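Local coordinates for zinc chaperone AztD (Citrobacter koseri, PDB 6CMK), which acts as a periplasmic zinc chaperone, binding zinc ions at separate sites on a beta propeller and passing one directly to the solute-binding protein AztC, at residues L38-D44 with Q391-A397; R309-Y314 with A377-K381; E318-N323 with S335-P341. All blocks are in the same frame, centred on the assembly; numbering follows the deposited sequence.

Contact 1 of 3, residues L38-D44 with Q391-A397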
loop_
_atom_site.group_PDB
_atom_site.type_symbol
_atom_site.label_atom_id
_atom_site.label_comp_id
_atom_site.label_asym_id
_atom_site.label_seq_id
_atom_site.Cartn_x
_atom_site.Cartn_y
_atom_site.Cartn_z
ATOM N N LEU B 38 9.730 -7.112 16.542
ATOM C CA LEU B 38 8.693 -7.570 17.449
ATOM C C LEU B 38 8.584 -6.613 18.623
ATOM O O LEU B 38 9.593 -6.133 19.143
ATOM C CB LEU B 38 9.002 -8.963 17.999
ATOM C CG LEU B 38 9.387 -10.042 16.996
ATOM C CD1 LEU B 38 9.765 -11.334 17.738
ATOM C CD2 LEU B 38 8.248 -10.267 16.034
ATOM N N PHE B 39 7.357 -6.384 19.065
ATOM C CA PHE B 39 7.084 -5.632 20.279
ATOM C C PHE B 39 6.290 -6.545 21.194
ATOM O O PHE B 39 5.231 -7.043 20.804
ATOM C CB PHE B 39 6.342 -4.336 19.948
ATOM C CG PHE B 39 7.149 -3.419 19.084
ATOM C CD1 PHE B 39 7.248 -3.653 17.727
ATOM C CD2 PHE B 39 7.865 -2.373 19.635
ATOM C CE1 PHE B 39 8.017 -2.843 16.925
ATOM C CE2 PHE B 39 8.637 -1.554 18.834
ATOM C CZ PHE B 39 8.711 -1.793 17.483
ATOM N N ILE B 40 6.825 -6.797 22.389
ATOM C CA ILE B 40 6.336 -7.863 23.252
ATOM C C ILE B 40 6.085 -7.289 24.634
ATOM O O ILE B 40 7.003 -6.755 25.268
ATOM C CB ILE B 40 7.323 -9.036 23.335
ATOM C CG1 ILE B 40 7.731 -9.518 21.938
ATOM C CG2 ILE B 40 6.697 -10.179 24.108
ATOM C CD1 ILE B 40 9.216 -9.448 21.722
ATOM N N ALA B 41 4.858 -7.427 25.108
ATOM C CA ALA B 41 4.478 -6.949 26.428
ATOM C C ALA B 41 4.504 -8.090 27.436
ATOM O O ALA B 41 4.027 -9.195 27.160
ATOM C CB ALA B 41 3.084 -6.317 26.396
ATOM N N ASP B 42 5.065 -7.807 28.606
ATOM C CA ASP B 42 5.068 -8.756 29.708
ATOM C C ASP B 42 3.690 -8.800 30.346
ATOM O O ASP B 42 2.994 -7.783 30.424
ATOM C CB ASP B 42 6.121 -8.354 30.736
ATOM C CG ASP B 42 6.411 -9.452 31.731
ATOM O OD1 ASP B 42 5.741 -9.491 32.787
ATOM O OD2 ASP B 42 7.294 -10.283 31.438
ATOM N N HIS B 43 3.288 -9.988 30.800
ATOM C CA HIS B 43 1.938 -10.140 31.325
ATOM C C HIS B 43 1.769 -9.398 32.640
ATOM O O HIS B 43 0.696 -8.851 32.912
ATOM C CB HIS B 43 1.587 -11.612 31.529
ATOM C CG HIS B 43 0.218 -11.811 32.098
ATOM N ND1 HIS B 43 -0.014 -11.903 33.452
ATOM C CD2 HIS B 43 -0.994 -11.893 31.500
ATOM C CE1 HIS B 43 -1.308 -12.055 33.663
ATOM N NE2 HIS B 43 -1.925 -12.053 32.496
ATOM N N ASP B 44 2.811 -9.384 33.469
ATOM C CA ASP B 44 2.748 -8.835 34.819
ATOM C C ASP B 44 3.522 -7.539 34.978
ATOM O O ASP B 44 3.061 -6.630 35.673
ATOM C CB ASP B 44 3.295 -9.854 35.826
ATOM C CG ASP B 44 2.797 -11.258 35.565
ATOM O OD1 ASP B 44 1.591 -11.511 35.764
ATOM O OD2 ASP B 44 3.613 -12.108 35.146
ATOM N N GLN B 391 7.294 -13.106 31.472
ATOM C CA GLN B 391 6.153 -13.790 30.876
ATOM C C GLN B 391 5.792 -13.046 29.599
ATOM O O GLN B 391 4.827 -12.264 29.571
ATOM C CB GLN B 391 4.973 -13.845 31.839
ATOM C CG GLN B 391 5.171 -14.835 32.953
ATOM C CD GLN B 391 3.877 -15.164 33.648
ATOM O OE1 GLN B 391 3.493 -16.329 33.761
ATOM N NE2 GLN B 391 3.186 -14.132 34.113
ATOM N N PRO B 392 6.554 -13.246 28.529
ATOM C CA PRO B 392 6.212 -12.590 27.264
ATOM C C PRO B 392 4.813 -12.997 26.841
ATOM O O PRO B 392 4.483 -14.184 26.790
ATOM C CB PRO B 392 7.285 -13.098 26.297
ATOM C CG PRO B 392 7.778 -14.371 26.904
ATOM C CD PRO B 392 7.678 -14.189 28.383
ATOM N N PHE B 393 3.982 -11.998 26.566
ATOM C CA PHE B 393 2.551 -12.223 26.411
ATOM C C PHE B 393 2.047 -11.625 25.100
ATOM O O PHE B 393 2.076 -12.296 24.063
ATOM C CB PHE B 393 1.840 -11.648 27.644
ATOM C CG PHE B 393 0.359 -11.840 27.658
ATOM C CD1 PHE B 393 -0.217 -13.027 27.253
ATOM C CD2 PHE B 393 -0.460 -10.833 28.129
ATOM C CE1 PHE B 393 -1.592 -13.194 27.279
ATOM C CE2 PHE B 393 -1.824 -10.994 28.164
ATOM C CZ PHE B 393 -2.395 -12.171 27.742
ATOM N N ASN B 394 1.597 -10.374 25.115
ATOM C CA ASN B 394 1.098 -9.743 23.899
ATOM C C ASN B 394 2.236 -9.403 22.945
ATOM O O ASN B 394 3.324 -9.000 23.359
ATOM C CB ASN B 394 0.322 -8.467 24.229
ATOM C CG ASN B 394 -0.947 -8.739 25.005
ATOM O OD1 ASN B 394 -1.228 -8.089 26.020
ATOM N ND2 ASN B 394 -1.718 -9.703 24.544
ATOM N N ILE B 395 1.971 -9.539 21.650
ATOM C CA ILE B 395 3.022 -9.363 20.659
ATOM C C ILE B 395 2.427 -8.771 19.386
ATOM O O ILE B 395 1.341 -9.158 18.939
ATOM C CB ILE B 395 3.752 -10.705 20.399
ATOM C CG1 ILE B 395 4.869 -10.526 19.370
ATOM C CG2 ILE B 395 2.774 -11.786 19.944
ATOM C CD1 ILE B 395 5.782 -11.743 19.285
ATOM N N VAL B 396 3.141 -7.803 18.813
ATOM C CA VAL B 396 2.851 -7.305 17.472
ATOM C C VAL B 396 4.174 -7.171 16.730
ATOM O O VAL B 396 5.248 -7.102 17.331
ATOM C CB VAL B 396 2.082 -5.962 17.457
ATOM C CG1 VAL B 396 0.702 -6.127 18.102
ATOM C CG2 VAL B 396 2.891 -4.851 18.134
ATOM N N ALA B 397 4.083 -7.148 15.400
ATOM C CA ALA B 397 5.251 -7.095 14.528
ATOM C C ALA B 397 5.038 -6.064 13.429
ATOM O O ALA B 397 3.932 -5.937 12.901
ATOM C CB ALA B 397 5.522 -8.453 13.872
#

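Contact 2 of 3, residues R309-Y314 with A377-K381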
loop_
_atom_site.group_PDB
_atom_site.type_symbol
_atom_site.label_atom_id
_atom_site.label_comp_id
_atom_site.label_asym_id
_atom_site.label_seq_id
_atom_site.Cartn_x
_atom_site.Cartn_y
_atom_site.Cartn_z
ATOM N N ARG B 309 1.199 -13.627 3.350
ATOM C CA ARG B 309 0.524 -14.667 2.574
ATOM C C ARG B 309 -0.974 -14.520 2.830
ATOM O O ARG B 309 -1.533 -15.092 3.763
ATOM C CB ARG B 309 1.050 -16.050 2.942
ATOM C CG ARG B 309 2.525 -16.246 2.609
ATOM C CD ARG B 309 3.222 -17.142 3.627
ATOM N NE ARG B 309 3.423 -16.387 4.863
ATOM C CZ ARG B 309 4.476 -15.610 5.106
ATOM N NH1 ARG B 309 5.476 -15.516 4.221
ATOM N NH2 ARG B 309 4.542 -14.945 6.247
ATOM N N ALA B 310 -1.633 -13.757 1.964
ATOM C CA ALA B 310 -3.013 -13.354 2.205
ATOM C C ALA B 310 -3.995 -14.516 2.272
ATOM O O ALA B 310 -5.091 -14.338 2.808
ATOM C CB ALA B 310 -3.478 -12.392 1.109
ATOM N N LYS B 311 -3.668 -15.679 1.715
ATOM C CA LYS B 311 -4.625 -16.771 1.757
ATOM C C LYS B 311 -4.690 -17.463 3.117
ATOM O O LYS B 311 -5.522 -18.355 3.285
ATOM C CB LYS B 311 -4.296 -17.805 0.680
ATOM C CG LYS B 311 -2.967 -18.510 0.852
ATOM C CD LYS B 311 -2.882 -19.779 0.018
ATOM C CE LYS B 311 -3.133 -19.533 -1.461
ATOM N NZ LYS B 311 -4.017 -20.578 -2.037
ATOM N N PHE B 312 -3.854 -17.079 4.080
ATOM C CA PHE B 312 -3.726 -17.824 5.326
ATOM C C PHE B 312 -3.998 -16.948 6.543
ATOM O O PHE B 312 -3.741 -15.739 6.541
ATOM C CB PHE B 312 -2.334 -18.442 5.450
ATOM C CG PHE B 312 -2.093 -19.564 4.481
ATOM C CD1 PHE B 312 -2.860 -20.710 4.540
ATOM C CD2 PHE B 312 -1.113 -19.469 3.509
ATOM C CE1 PHE B 312 -2.660 -21.746 3.653
ATOM C CE2 PHE B 312 -0.904 -20.503 2.615
ATOM C CZ PHE B 312 -1.679 -21.644 2.688
ATOM N N ALA B 313 -4.521 -17.593 7.590
ATOM C CA ALA B 313 -4.567 -17.042 8.938
ATOM C C ALA B 313 -4.152 -18.152 9.893
ATOM O O ALA B 313 -4.011 -19.308 9.500
ATOM C CB ALA B 313 -5.955 -16.513 9.307
ATOM N N TYR B 314 -3.940 -17.801 11.152
ATOM C CA TYR B 314 -3.502 -18.779 12.143
ATOM C C TYR B 314 -4.351 -18.694 13.400
ATOM O O TYR B 314 -4.697 -17.607 13.851
ATOM C CB TYR B 314 -2.025 -18.573 12.513
ATOM C CG TYR B 314 -1.184 -18.511 11.283
ATOM C CD1 TYR B 314 -1.002 -19.639 10.498
ATOM C CD2 TYR B 314 -0.637 -17.316 10.860
ATOM C CE1 TYR B 314 -0.275 -19.569 9.336
ATOM C CE2 TYR B 314 0.089 -17.238 9.707
ATOM C CZ TYR B 314 0.274 -18.365 8.955
ATOM O OH TYR B 314 0.999 -18.277 7.788
ATOM N N ALA B 377 6.989 -19.987 8.004
ATOM C CA ALA B 377 5.562 -19.885 7.711
ATOM C C ALA B 377 5.106 -20.917 6.691
ATOM O O ALA B 377 3.988 -21.435 6.795
ATOM C CB ALA B 377 5.215 -18.483 7.214
ATOM N N THR B 378 5.936 -21.227 5.704
ATOM C CA THR B 378 5.485 -22.097 4.627
ATOM C C THR B 378 5.638 -23.569 4.980
ATOM O O THR B 378 4.731 -24.362 4.704
ATOM C CB THR B 378 6.235 -21.760 3.333
ATOM O OG1 THR B 378 7.645 -21.894 3.536
ATOM C CG2 THR B 378 5.912 -20.330 2.895
ATOM N N SER B 379 6.747 -23.945 5.622
ATOM C CA SER B 379 6.915 -25.319 6.088
ATOM C C SER B 379 6.135 -25.582 7.368
ATOM O O SER B 379 5.818 -26.736 7.676
ATOM C CB SER B 379 8.395 -25.629 6.322
ATOM O OG SER B 379 8.848 -25.086 7.549
ATOM N N PHE B 380 5.832 -24.534 8.128
ATOM C CA PHE B 380 5.032 -24.663 9.337
ATOM C C PHE B 380 5.740 -25.541 10.362
ATOM O O PHE B 380 5.116 -26.359 11.048
ATOM C CB PHE B 380 3.637 -25.200 9.014
ATOM C CG PHE B 380 2.550 -24.601 9.857
ATOM C CD1 PHE B 380 2.271 -23.247 9.786
ATOM C CD2 PHE B 380 1.784 -25.392 10.697
ATOM C CE1 PHE B 380 1.263 -22.694 10.547
ATOM C CE2 PHE B 380 0.770 -24.839 11.458
ATOM C CZ PHE B 380 0.511 -23.491 11.384
ATOM N N LYS B 381 7.059 -25.364 10.465
ATOM C CA LYS B 381 7.884 -26.078 11.423
ATOM C C LYS B 381 8.767 -25.101 12.185
ATOM O O LYS B 381 9.200 -24.076 11.653
ATOM C CB LYS B 381 8.749 -27.124 10.725
ATOM C CG LYS B 381 7.954 -28.005 9.793
ATOM C CD LYS B 381 8.740 -29.204 9.310
ATOM C CE LYS B 381 7.921 -30.033 8.331
ATOM N NZ LYS B 381 6.475 -30.090 8.705
HETATM O O HOH W 1 1.442 -20.467 6.391
#

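Contact 3 of 3, residues E318-N323 with S335-P341. With EDO (1,2-ethanediol), chain L.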
loop_
_atom_site.group_PDB
_atom_site.type_symbol
_atom_site.label_atom_id
_atom_site.label_comp_id
_atom_site.label_asym_id
_atom_site.label_seq_id
_atom_site.Cartn_x
_atom_site.Cartn_y
_atom_site.Cartn_z
ATOM N N GLU B 318 -6.010 -24.365 22.776
ATOM C CA GLU B 318 -5.594 -24.632 24.149
ATOM C C GLU B 318 -4.746 -25.891 24.265
ATOM O O GLU B 318 -4.012 -26.035 25.247
ATOM C CB GLU B 318 -6.826 -24.740 25.046
ATOM C CG GLU B 318 -7.721 -25.919 24.705
ATOM C CD GLU B 318 -8.947 -26.002 25.586
ATOM O OE1 GLU B 318 -9.997 -26.480 25.099
ATOM O OE2 GLU B 318 -8.862 -25.589 26.764
ATOM N N ASP B 319 -4.805 -26.780 23.275
ATOM C CA ASP B 319 -4.003 -27.996 23.281
ATOM C C ASP B 319 -2.521 -27.733 23.052
ATOM O O ASP B 319 -1.726 -28.679 23.129
ATOM C CB ASP B 319 -4.519 -28.980 22.220
ATOM C CG ASP B 319 -4.680 -28.350 20.854
ATOM O OD1 ASP B 319 -4.108 -27.269 20.631
ATOM O OD2 ASP B 319 -5.384 -28.939 20.003
ATOM N N GLY B 320 -2.126 -26.491 22.789
ATOM C CA GLY B 320 -0.744 -26.173 22.500
ATOM C C GLY B 320 -0.401 -26.135 21.030
ATOM O O GLY B 320 0.777 -25.988 20.690
ATOM N N LYS B 321 -1.383 -26.260 20.152
ATOM C CA LYS B 321 -1.128 -26.369 18.725
ATOM C C LYS B 321 -1.402 -25.054 18.007
ATOM O O LYS B 321 -2.322 -24.301 18.344
ATOM C CB LYS B 321 -1.983 -27.463 18.085
ATOM C CG LYS B 321 -1.663 -28.886 18.526
ATOM C CD LYS B 321 -2.376 -29.853 17.589
ATOM C CE LYS B 321 -2.260 -31.303 18.013
ATOM N NZ LYS B 321 -2.776 -32.177 16.917
ATOM N N LEU B 322 -0.587 -24.796 16.997
ATOM C CA LEU B 322 -0.836 -23.726 16.046
ATOM C C LEU B 322 -1.511 -24.339 14.829
ATOM O O LEU B 322 -1.064 -25.379 14.335
ATOM C CB LEU B 322 0.475 -23.044 15.658
ATOM C CG LEU B 322 0.333 -21.842 14.714
ATOM C CD1 LEU B 322 -0.419 -20.710 15.378
ATOM C CD2 LEU B 322 1.694 -21.376 14.247
ATOM N N ASN B 323 -2.604 -23.727 14.371
ATOM C CA ASN B 323 -3.382 -24.272 13.263
ATOM C C ASN B 323 -3.396 -23.283 12.107
ATOM O O ASN B 323 -3.694 -22.101 12.296
ATOM C CB ASN B 323 -4.816 -24.599 13.688
ATOM C CG ASN B 323 -4.879 -25.461 14.924
ATOM O OD1 ASN B 323 -4.982 -26.679 14.828
ATOM N ND2 ASN B 323 -4.838 -24.832 16.099
ATOM N N SER B 335 -1.762 -28.504 11.300
ATOM C CA SER B 335 -1.552 -28.133 12.694
ATOM C C SER B 335 -0.181 -28.621 13.137
ATOM O O SER B 335 0.322 -29.628 12.636
ATOM C CB SER B 335 -2.627 -28.737 13.607
ATOM O OG SER B 335 -3.925 -28.374 13.175
ATOM N N VAL B 336 0.415 -27.910 14.091
ATOM C CA VAL B 336 1.708 -28.286 14.652
ATOM C C VAL B 336 1.723 -27.926 16.133
ATOM O O VAL B 336 1.234 -26.864 16.531
ATOM C CB VAL B 336 2.875 -27.602 13.900
ATOM C CG1 VAL B 336 2.888 -26.093 14.139
ATOM C CG2 VAL B 336 4.209 -28.213 14.305
ATOM N N ARG B 337 2.282 -28.816 16.952
ATOM C CA ARG B 337 2.413 -28.555 18.379
ATOM C C ARG B 337 3.553 -27.573 18.624
ATOM O O ARG B 337 4.670 -27.776 18.139
ATOM C CB ARG B 337 2.664 -29.860 19.135
ATOM C CG ARG B 337 2.766 -29.688 20.636
ATOM C CD ARG B 337 2.580 -31.015 21.359
ATOM N NE ARG B 337 1.187 -31.439 21.289
ATOM C CZ ARG B 337 0.215 -30.913 22.030
ATOM N NH1 ARG B 337 0.487 -29.950 22.905
ATOM N NH2 ARG B 337 -1.029 -31.349 21.898
ATOM N N VAL B 338 3.271 -26.510 19.382
ATOM C CA VAL B 338 4.241 -25.461 19.659
ATOM C C VAL B 338 4.554 -25.340 21.145
ATOM O O VAL B 338 5.715 -25.144 21.521
ATOM C CB VAL B 338 3.751 -24.109 19.100
ATOM C CG1 VAL B 338 4.717 -22.982 19.472
ATOM C CG2 VAL B 338 3.576 -24.219 17.594
ATOM N N THR B 339 3.539 -25.423 22.008
ATOM C CA THR B 339 3.733 -25.332 23.449
ATOM C C THR B 339 3.062 -26.529 24.120
ATOM O O THR B 339 2.339 -27.305 23.484
ATOM C CB THR B 339 3.176 -24.005 24.008
ATOM O OG1 THR B 339 1.752 -23.978 23.899
ATOM C CG2 THR B 339 3.747 -22.784 23.263
ATOM N N ASP B 340 3.333 -26.708 25.415
ATOM C CA ASP B 340 2.473 -27.562 26.217
ATOM C C ASP B 340 1.057 -26.994 26.203
ATOM O O ASP B 340 0.861 -25.810 25.928
ATOM C CB ASP B 340 2.969 -27.657 27.656
ATOM C CG ASP B 340 4.177 -28.563 27.806
ATOM O OD1 ASP B 340 4.253 -29.594 27.102
ATOM O OD2 ASP B 340 5.048 -28.245 28.640
ATOM N N PRO B 341 0.052 -27.813 26.511
ATOM C CA PRO B 341 -1.311 -27.283 26.583
ATOM C C PRO B 341 -1.414 -26.123 27.561
ATOM O O PRO B 341 -0.711 -26.065 28.574
ATOM C CB PRO B 341 -2.139 -28.484 27.054
ATOM C CG PRO B 341 -1.358 -29.667 26.647
ATOM C CD PRO B 341 0.086 -29.263 26.770
HETATM C C1 EDO L . 7.051 -28.780 20.833
HETATM O O1 EDO L . 7.192 -29.888 19.937
HETATM C C2 EDO L . 6.470 -29.257 22.158
HETATM O O2 EDO L . 6.193 -28.129 22.995
#

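Contact 1 of 3, residues L38-D44 with Q391-A397
Phe39 and Val396 form a hydrogen-bonded antiparallel pair, with Phe39 N to Val396 O at 2.8 Å and Val396 N to Phe39 O at 3.0 Å. Here the first strand of the chain, 32-42, meets the last, 392-403, in one sheet, the "velcro" closure by which a beta propeller joins its two ends. The tight part runs from Leu38 to Ala41. On one face the CG1 of Ile40 lies alongside the CD1 of Ile395, at 4.0 Å, while Ile40 CG2, anti to the backbone N, reaches the CB of Pro392 at 3.7 Å. Tyr363 of the preceding blade covers Leu38 and Ile395 on this face; on the other, the Phe39 ring packs against Ile92 and Ser94 of the following blade.

Regularity ends at a classic beta bulge, where Phe393 and Asn394 both face Ala41. Beyond it the contact becomes polar and more open. Asp42 OD2 receives the backbone N of Gln391 at 2.8 Å on its syn side, and OD1 takes Asp44 N in an Asx turn and also Lys45 N. His43 meets Phe393 edge-to-face (T-shaped), its CD2 3.6 Å from CE2 of Phe393 and the planes at 72°. Its ND1 donates to Asp44 OD1 at 2.8 Å, the acceptor lying close to the imidazole plane but the donor well above the carboxylate plane. The exposed Asp44 also approaches the Gln391 amide, though the modelled separation is too short to be trusted. Closure thus rests on backbone bonds flanked by mostly apolar side chains, while the N-H groups of Gln391, Asp44 and Lys45 probably favour a charged Asp42.

Contact 2 of 3, residues R309-Y314 with A377-K381
Tyr314 and Phe380 meet as two rings that have slid past each other in opposite directions. Their planes are only 28° apart, but the centroids are 6.0 Å from each other, so the rings barely overlap and this is not a full offset stack. The touching is done at one corner: Phe380 CE1 lies 3.7 Å from Tyr314 CE1, and that tyrosine atom sits at the edge of the phenylalanine ring, near its plane. Phe380 has a left-handed backbone conformation (phi 63°), following three residues with helical angles.

The second pairing sets a methyl group against a flat cation. Ala377 CB stands over one face of the Arg309 guanidinium, 3.6 Å from NE and displaced toward the rim. The arginine chain bends at chi2 and again at chi3 (-74°), which presents this face to the alanine and leaves the N-H groups directed elsewhere: NE forms a salt bridge with Asp306, NH1 bonds to Asn360 OD1 and NH2 to Asp359 O. With all three nitrogens engaged, the group's rotation is probably well fixed.

Between the two pairings a water donates to Tyr314 OH at 2.6 Å and to Ala377 O at 2.8 Å, lying in the plane of the tyrosine ring at its edge. The hydroxyl also bonds to Asp306 OD2, the same oxygen that receives Arg309 NE, so one carboxylate probably helps to position both side chains.

The contact joins two consecutive propeller blades. Residues 309-314 contain the turn leading into strand 312-317, whereas the loop of residues 377-381 follows strand 371-376 and leads into strand 381-387. Phe380 also lies against Leu322 and Val336 of the blade that holds strand 312-317, while Ile362 of strand 361-366 touches Tyr314, Ala377 and Phe380.

Contact 3 of 3, residues E318-N323 with S335-P341
Strands 321-323 and 335-337 run antiparallel at 160°, their axes 4.5 Å apart, with Leu322 and Val336 as the hydrogen-bonded pair: Leu322 N to Val336 O is 2.8 Å and Val336 N to Leu322 O is 2.9 Å. Past this ladder, Gly320 O accepts from two successive amides, Val338 N at 2.9 Å and Thr339 N at 3.1 Å, the latter on a lone pair in the carbonyl plane. The glycine adopts a positive phi of 95°, and its CA comes close to Thr339 O.

On one face the CB of Leu322 touches Val338 CG2 at 3.8 Å and, more distantly, Val336 CG1; Ile362 and Phe380 of the next blade adjoin this apolar patch. The other face is polar. Ser335 OG donates to Asn323 OD1 at 2.6 Å, approaching 28° out of the carbonyl plane, while the amide's ND2 is bound to Val315 O and Thr317 OG1, so both ends of the asparagine are used and its flip is fixed.

Arg337 is modelled in two conformers. In one, CG anti to the backbone N and a bend at chi3 bring the guanidinium back to Asp319 O, 2.6 Å from NH1, with NH2 adding a weak bond to the same oxygen. There Lys321 CG lies over a guanidinium face, off toward the rim, and the two chains cross at a slant. Asp319 OD1, also bonded to Thr317 OG1, receives Lys321 N in an Asx turn. Main-chain bonds and a hydrophobic face therefore secure the hairpin, whereas the arginine's link, seen in one of two conformers at an exposed edge, is less certain.

All three contacts belong to the propeller framework, away from the annotated zinc sites, but they act at different levels. Contact 1 closes the ring, pairing the first and last strands of the chain; contact 3 pairs neighbouring strands of a single hairpin; contact 2 pairs no strands and joins one blade to the next through side chains and a water. Contact 2 is buried, whereas contacts 1 and 3 each combine a covered apolar ladder with polar residues near the surface. Contacts 2 and 3 share a blade and touch directly, Phe380 CE2 lying 3.6 Å from Val336 CG1. Contact 1 stands apart, its nearest atoms about 10 Å from contact 2 and about 9 Å from contact 3.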